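Local coordinates for vanadium-dependent bromoperoxidase (Corallina officinalis, PDB 1QHB), which catalyses the vanadate-dependent halogenation of organic substrates with hydrogen peroxide and bromide, working as a dodecamer of identical subunits, at residues A[540-545]-A[554-559]; A[159-164]-A[222-227]. All coordinates share one frame; numbering follows the deposited sequence.

Contact 1 (A[540-545]-A[554-559]). With PO4 (phosphate ion), chain G.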
loop_
_atom_site.group_PDB
_atom_site.type_symbol
_atom_site.label_atom_id
_atom_site.label_comp_id
_atom_site.label_asym_id
_atom_site.label_seq_id
_atom_site.Cartn_x
_atom_site.Cartn_y
_atom_site.Cartn_z
ATOM N N ASN A 540 21.375 44.508 17.125
ATOM C CA ASN A 540 22.532 45.319 16.732
ATOM C C ASN A 540 23.022 44.980 15.330
ATOM O O ASN A 540 23.336 45.798 14.462
ATOM C CB ASN A 540 23.676 45.023 17.699
ATOM C CG ASN A 540 23.620 45.602 19.098
ATOM O OD1 ASN A 540 24.430 45.163 19.912
ATOM N ND2 ASN A 540 22.756 46.552 19.427
ATOM N N VAL A 541 23.109 43.661 15.029
ATOM C CA VAL A 541 23.554 43.275 13.692
ATOM C C VAL A 541 22.523 43.656 12.647
ATOM O O VAL A 541 22.886 44.180 11.592
ATOM C CB VAL A 541 23.855 41.776 13.661
ATOM C CG1 VAL A 541 24.134 41.284 12.246
ATOM C CG2 VAL A 541 24.993 41.488 14.645
ATOM N N ALA A 542 21.247 43.482 12.856
ATOM C CA ALA A 542 20.175 43.786 11.925
ATOM C C ALA A 542 20.069 45.288 11.715
ATOM O O ALA A 542 20.027 45.712 10.548
ATOM C CB ALA A 542 18.842 43.283 12.552
ATOM N N ILE A 543 20.057 46.043 12.839
ATOM C CA ILE A 543 19.954 47.502 12.711
ATOM C C ILE A 543 21.256 48.079 12.144
ATOM O O ILE A 543 21.262 49.063 11.402
ATOM C CB ILE A 543 19.630 48.227 14.019
ATOM C CG1 ILE A 543 18.350 47.776 14.687
ATOM C CG2 ILE A 543 19.644 49.745 13.786
ATOM C CD1 ILE A 543 17.047 47.923 13.940
ATOM N N GLY A 544 22.391 47.416 12.366
ATOM C CA GLY A 544 23.610 47.861 11.684
ATOM C C GLY A 544 23.385 47.957 10.168
ATOM O O GLY A 544 24.018 48.800 9.534
ATOM N N ARG A 545 22.567 47.087 9.522
ATOM C CA ARG A 545 22.403 47.123 8.070
ATOM C C ARG A 545 21.617 48.371 7.652
ATOM O O ARG A 545 21.914 49.052 6.659
ATOM C CB ARG A 545 21.763 45.869 7.473
ATOM C CG ARG A 545 22.438 44.539 7.822
ATOM C CD ARG A 545 23.751 44.388 7.092
ATOM N NE ARG A 545 23.450 44.130 5.693
ATOM C CZ ARG A 545 24.360 44.075 4.699
ATOM N NH1 ARG A 545 25.611 44.252 5.031
ATOM N NH2 ARG A 545 23.932 43.841 3.481
ATOM N N SER A 554 11.311 47.518 8.958
ATOM C CA SER A 554 10.362 46.438 8.737
ATOM C C SER A 554 11.008 45.212 8.109
ATOM O O SER A 554 10.644 44.065 8.438
ATOM C CB SER A 554 9.176 46.891 7.859
ATOM O OG SER A 554 9.719 47.466 6.645
ATOM N N ASP A 555 12.035 45.355 7.292
ATOM C CA ASP A 555 12.779 44.277 6.734
ATOM C C ASP A 555 13.425 43.450 7.864
ATOM O O ASP A 555 13.502 42.209 7.813
ATOM C CB ASP A 555 14.001 44.785 5.920
ATOM C CG ASP A 555 13.674 45.547 4.651
ATOM O OD1 ASP A 555 12.518 45.511 4.118
ATOM O OD2 ASP A 555 14.684 46.132 4.132
ATOM N N GLN A 556 14.017 44.165 8.817
ATOM C CA GLN A 556 14.734 43.537 9.926
ATOM C C GLN A 556 13.806 42.816 10.895
ATOM O O GLN A 556 13.953 41.616 11.203
ATOM C CB GLN A 556 15.600 44.589 10.666
ATOM C CG GLN A 556 16.571 45.324 9.763
ATOM C CD GLN A 556 17.185 44.515 8.657
ATOM O OE1 GLN A 556 16.572 44.173 7.660
ATOM N NE2 GLN A 556 18.434 44.118 8.707
ATOM N N PHE A 557 12.845 43.567 11.409
ATOM C CA PHE A 557 11.924 42.955 12.394
ATOM C C PHE A 557 11.209 41.743 11.803
ATOM O O PHE A 557 11.170 40.670 12.382
ATOM C CB PHE A 557 10.972 43.970 12.986
ATOM C CG PHE A 557 10.018 43.365 13.998
ATOM C CD1 PHE A 557 10.460 43.048 15.252
ATOM C CD2 PHE A 557 8.694 43.153 13.673
ATOM C CE1 PHE A 557 9.592 42.512 16.184
ATOM C CE2 PHE A 557 7.828 42.607 14.604
ATOM C CZ PHE A 557 8.275 42.275 15.885
ATOM N N GLU A 558 10.653 41.858 10.599
ATOM C CA GLU A 558 9.963 40.685 10.035
ATOM C C GLU A 558 10.890 39.507 9.777
ATOM O O GLU A 558 10.417 38.359 9.891
ATOM C CB GLU A 558 9.195 41.073 8.765
ATOM C CG GLU A 558 8.094 42.097 9.051
ATOM C CD GLU A 558 7.034 41.586 10.026
ATOM O OE1 GLU A 558 6.941 40.390 10.337
ATOM O OE2 GLU A 558 6.223 42.397 10.520
ATOM N N SER A 559 12.141 39.738 9.403
ATOM C CA SER A 559 13.075 38.669 9.128
ATOM C C SER A 559 13.509 37.998 10.441
ATOM O O SER A 559 13.802 36.809 10.456
ATOM C CB SER A 559 14.302 39.183 8.414
ATOM O OG SER A 559 14.088 39.745 7.156
HETATM P P PO4 G . 21.254 41.593 3.554
HETATM O O1 PO4 G . 21.372 42.923 2.897
HETATM O O2 PO4 G . 21.331 41.700 5.039
HETATM O O3 PO4 G . 22.322 40.712 3.052
HETATM O O4 PO4 G . 19.895 41.056 3.174
#

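Contact 2 (A[159-164]-A[222-227])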
loop_
_atom_site.group_PDB
_atom_site.type_symbol
_atom_site.label_atom_id
_atom_site.label_comp_id
_atom_site.label_asym_id
_atom_site.label_seq_id
_atom_site.Cartn_x
_atom_site.Cartn_y
_atom_site.Cartn_z
ATOM N N MET A 159 12.068 55.947 6.124
ATOM C CA MET A 159 13.052 56.741 5.393
ATOM C C MET A 159 13.623 57.870 6.254
ATOM O O MET A 159 14.840 58.068 6.284
ATOM C CB MET A 159 12.522 57.325 4.094
ATOM C CG MET A 159 12.337 56.313 2.983
ATOM S SD MET A 159 13.807 55.331 2.665
ATOM C CE MET A 159 14.925 56.498 1.929
ATOM N N ALA A 160 12.800 58.537 7.048
ATOM C CA ALA A 160 13.279 59.615 7.937
ATOM C C ALA A 160 14.345 59.061 8.863
ATOM O O ALA A 160 15.419 59.638 9.008
ATOM C CB ALA A 160 12.161 60.185 8.798
ATOM N N GLU A 161 14.019 57.872 9.449
ATOM C CA GLU A 161 14.995 57.256 10.341
ATOM C C GLU A 161 16.283 56.903 9.646
ATOM O O GLU A 161 17.361 57.074 10.260
ATOM C CB GLU A 161 14.363 56.024 10.991
ATOM C CG GLU A 161 15.353 55.184 11.806
ATOM C CD GLU A 161 14.640 54.035 12.480
ATOM O OE1 GLU A 161 14.100 53.215 11.703
ATOM O OE2 GLU A 161 14.648 53.989 13.729
ATOM N N LEU A 162 16.271 56.445 8.406
ATOM C CA LEU A 162 17.511 56.095 7.699
ATOM C C LEU A 162 18.317 57.312 7.311
ATOM O O LEU A 162 19.571 57.207 7.240
ATOM C CB LEU A 162 17.229 55.328 6.389
ATOM C CG LEU A 162 16.552 53.971 6.502
ATOM C CD1 LEU A 162 16.301 53.327 5.149
ATOM C CD2 LEU A 162 17.366 53.052 7.387
ATOM N N TYR A 163 17.653 58.407 6.924
ATOM C CA TYR A 163 18.425 59.628 6.574
ATOM C C TYR A 163 19.106 60.175 7.827
ATOM O O TYR A 163 20.272 60.592 7.818
ATOM C CB TYR A 163 17.492 60.713 6.035
ATOM C CG TYR A 163 17.246 60.667 4.531
ATOM C CD1 TYR A 163 18.225 61.027 3.630
ATOM C CD2 TYR A 163 15.996 60.378 4.045
ATOM C CE1 TYR A 163 18.022 61.017 2.264
ATOM C CE2 TYR A 163 15.747 60.372 2.685
ATOM C CZ TYR A 163 16.765 60.675 1.819
ATOM O OH TYR A 163 16.490 60.640 0.473
ATOM N N LEU A 164 18.471 60.137 8.970
ATOM C CA LEU A 164 19.061 60.620 10.223
ATOM C C LEU A 164 20.188 59.718 10.688
ATOM O O LEU A 164 21.191 60.225 11.220
ATOM C CB LEU A 164 18.012 60.790 11.318
ATOM C CG LEU A 164 17.051 61.943 10.980
ATOM C CD1 LEU A 164 15.759 61.758 11.728
ATOM C CD2 LEU A 164 17.705 63.297 11.346
ATOM N N ASN A 222 15.517 55.101 23.195
ATOM C CA ASN A 222 15.136 54.084 22.198
ATOM C C ASN A 222 15.576 54.497 20.799
ATOM O O ASN A 222 15.308 53.757 19.836
ATOM C CB ASN A 222 13.656 53.796 22.272
ATOM C CG ASN A 222 12.736 54.874 21.836
ATOM O OD1 ASN A 222 13.055 55.739 21.050
ATOM N ND2 ASN A 222 11.531 54.820 22.392
ATOM N N LEU A 223 16.272 55.618 20.692
ATOM C CA LEU A 223 16.690 56.125 19.388
ATOM C C LEU A 223 17.579 55.143 18.657
ATOM O O LEU A 223 18.651 54.665 19.094
ATOM C CB LEU A 223 17.379 57.491 19.496
ATOM C CG LEU A 223 17.869 58.154 18.224
ATOM C CD1 LEU A 223 16.741 58.701 17.346
ATOM C CD2 LEU A 223 18.777 59.329 18.587
ATOM N N PHE A 224 17.129 54.791 17.448
ATOM C CA PHE A 224 17.873 53.862 16.587
ATOM C C PHE A 224 17.996 52.460 17.146
ATOM O O PHE A 224 18.913 51.705 16.768
ATOM C CB PHE A 224 19.263 54.460 16.285
ATOM C CG PHE A 224 19.301 55.784 15.547
ATOM C CD1 PHE A 224 18.251 56.275 14.806
ATOM C CD2 PHE A 224 20.459 56.565 15.609
ATOM C CE1 PHE A 224 18.319 57.488 14.158
ATOM C CE2 PHE A 224 20.551 57.768 14.942
ATOM C CZ PHE A 224 19.482 58.238 14.213
ATOM N N ARG A 225 17.155 52.078 18.103
ATOM C CA ARG A 225 17.214 50.737 18.681
ATOM C C ARG A 225 16.138 49.848 18.052
ATOM O O ARG A 225 15.253 50.360 17.383
ATOM C CB ARG A 225 16.975 50.804 20.201
ATOM C CG ARG A 225 18.121 51.547 20.907
ATOM C CD ARG A 225 18.103 51.212 22.382
ATOM N NE ARG A 225 19.039 51.994 23.144
ATOM C CZ ARG A 225 19.609 51.606 24.297
ATOM N NH1 ARG A 225 19.380 50.417 24.817
ATOM N NH2 ARG A 225 20.426 52.464 24.915
ATOM N N GLY A 226 16.231 48.545 18.312
ATOM C CA GLY A 226 15.243 47.593 17.790
ATOM C C GLY A 226 14.225 47.441 18.940
ATOM O O GLY A 226 14.347 48.163 19.942
ATOM N N ILE A 227 13.286 46.525 18.805
ATOM C CA ILE A 227 12.256 46.320 19.802
ATOM C C ILE A 227 12.198 44.900 20.346
ATOM O O ILE A 227 11.177 44.519 20.921
ATOM C CB ILE A 227 10.846 46.645 19.205
ATOM C CG1 ILE A 227 10.579 45.783 17.958
ATOM C CG2 ILE A 227 10.767 48.123 18.915
ATOM C CD1 ILE A 227 9.246 46.068 17.277
HETATM O O HOH W 1 14.582 55.304 16.279
HETATM O O HOH W 2 15.858 51.441 14.698
#

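Contact 1 (A[540-545]-A[554-559])
Two donors grip the carbonyl oxygen of Ala542, from opposite faces of its plane: the backbone N of Arg545, within the same helix, and the side-chain amide of Gln556 from the next helix. Gln556 NE2 lies 2.9 Å from Ala542 O, with an N-H...O angle of 150°, and comes from above the carbonyl plane. With CG beside the backbone N (chi1 -56°), a bend at chi2 (-36°) turns the Gln556 amide toward Ala542 O. Alanine suits the spot because its small CB, 4.0 Å from Gln556 CB, lets the two helices come close. Gln556 NE2 also bonds Ser483 OG, so one amide ties a helix carbonyl to a residue of the anion pocket.

Arg545 crosses Gln556 at about a right angle and carries its charge past it to the phosphate, which occupies the site assigned to vanadate and probably mimics it. Arg545 NH2 meets phosphate O1 at the guanidinium edge, in plane, at 2.8 Å; the Arg545 NE bond to O2 is weak. Lys398, Arg406, Ser483, Gly484, His485 and His551 also bond the ion. The contact is deeply buried, joining consecutive helices 530-548 and 553-574, with helix 484-499 packed against both.

Contact 2 (A[159-164]-A[222-227])
Aromatic packing carries the direct touch: Phe224, in the loop between helix 208-213 and strand 251-253, sends its ring to the backbone of helix 153-167, where CZ comes 3.9 Å from Leu164 C and CE1 lies 4.0 Å from Glu161 O. The ring meets these groups obliquely. Its CZ also touches Leu164 CB at 4.1 Å, the apolar part of the contact, while Leu223 CG covers one ring face from 3.8 Å above its centre. A large flat side chain suits this place, because it can span from the loop to the helix where the nearest CA atoms, those of Glu161 and Phe224, are still 7.7 Å apart. Leu164 also packs on Arg191 and Leu192 of helix 182-192.

The loop holds its shape through a type II beta turn from Asn222 to Arg225, closed by Arg225 N bonding Asn222 O. Phe224 takes the third position of this turn with positive phi (65°), a conformation more often adopted by glycine or asparagine.

Water-mediated bonds make up the polar part. Glu161, fully extended with chi1 172° and chi2 177°, carries its carboxylate away from the helix toward the turn. Glutamate suits the place, being long enough to reach the waters and able to accept from both. OE2 accepts from two waters: one, 2.9 Å away, accepts in turn from Phe224 N, and the other donates also to Arg225 O. The same oxygen forms a salt bridge with Arg215, which would balance the charge of this buried glutamate.

How the contacts relate
Both contacts are buried, but the centre of contact 1 lies about 4 Å, and that of contact 2 about 14 Å, from the centre of the chain. Contact 1 joins two helices adjacent in sequence at the anion site; contact 2 joins a helix to a loop distant in sequence, and its segments include none of the residues assigned to that site. Their chemistry differs accordingly: a direct amide-to-carbonyl bond and a charged grip on an anion in one, aromatic packing and bridging waters in the other. The two nevertheless meet, since Ile543 CG2 packs 3.6 Å from Phe224 O and Phe557 CE1 lies 3.7 Å from Ile227 CD1, so loop 222-227 touches both helices of contact 1.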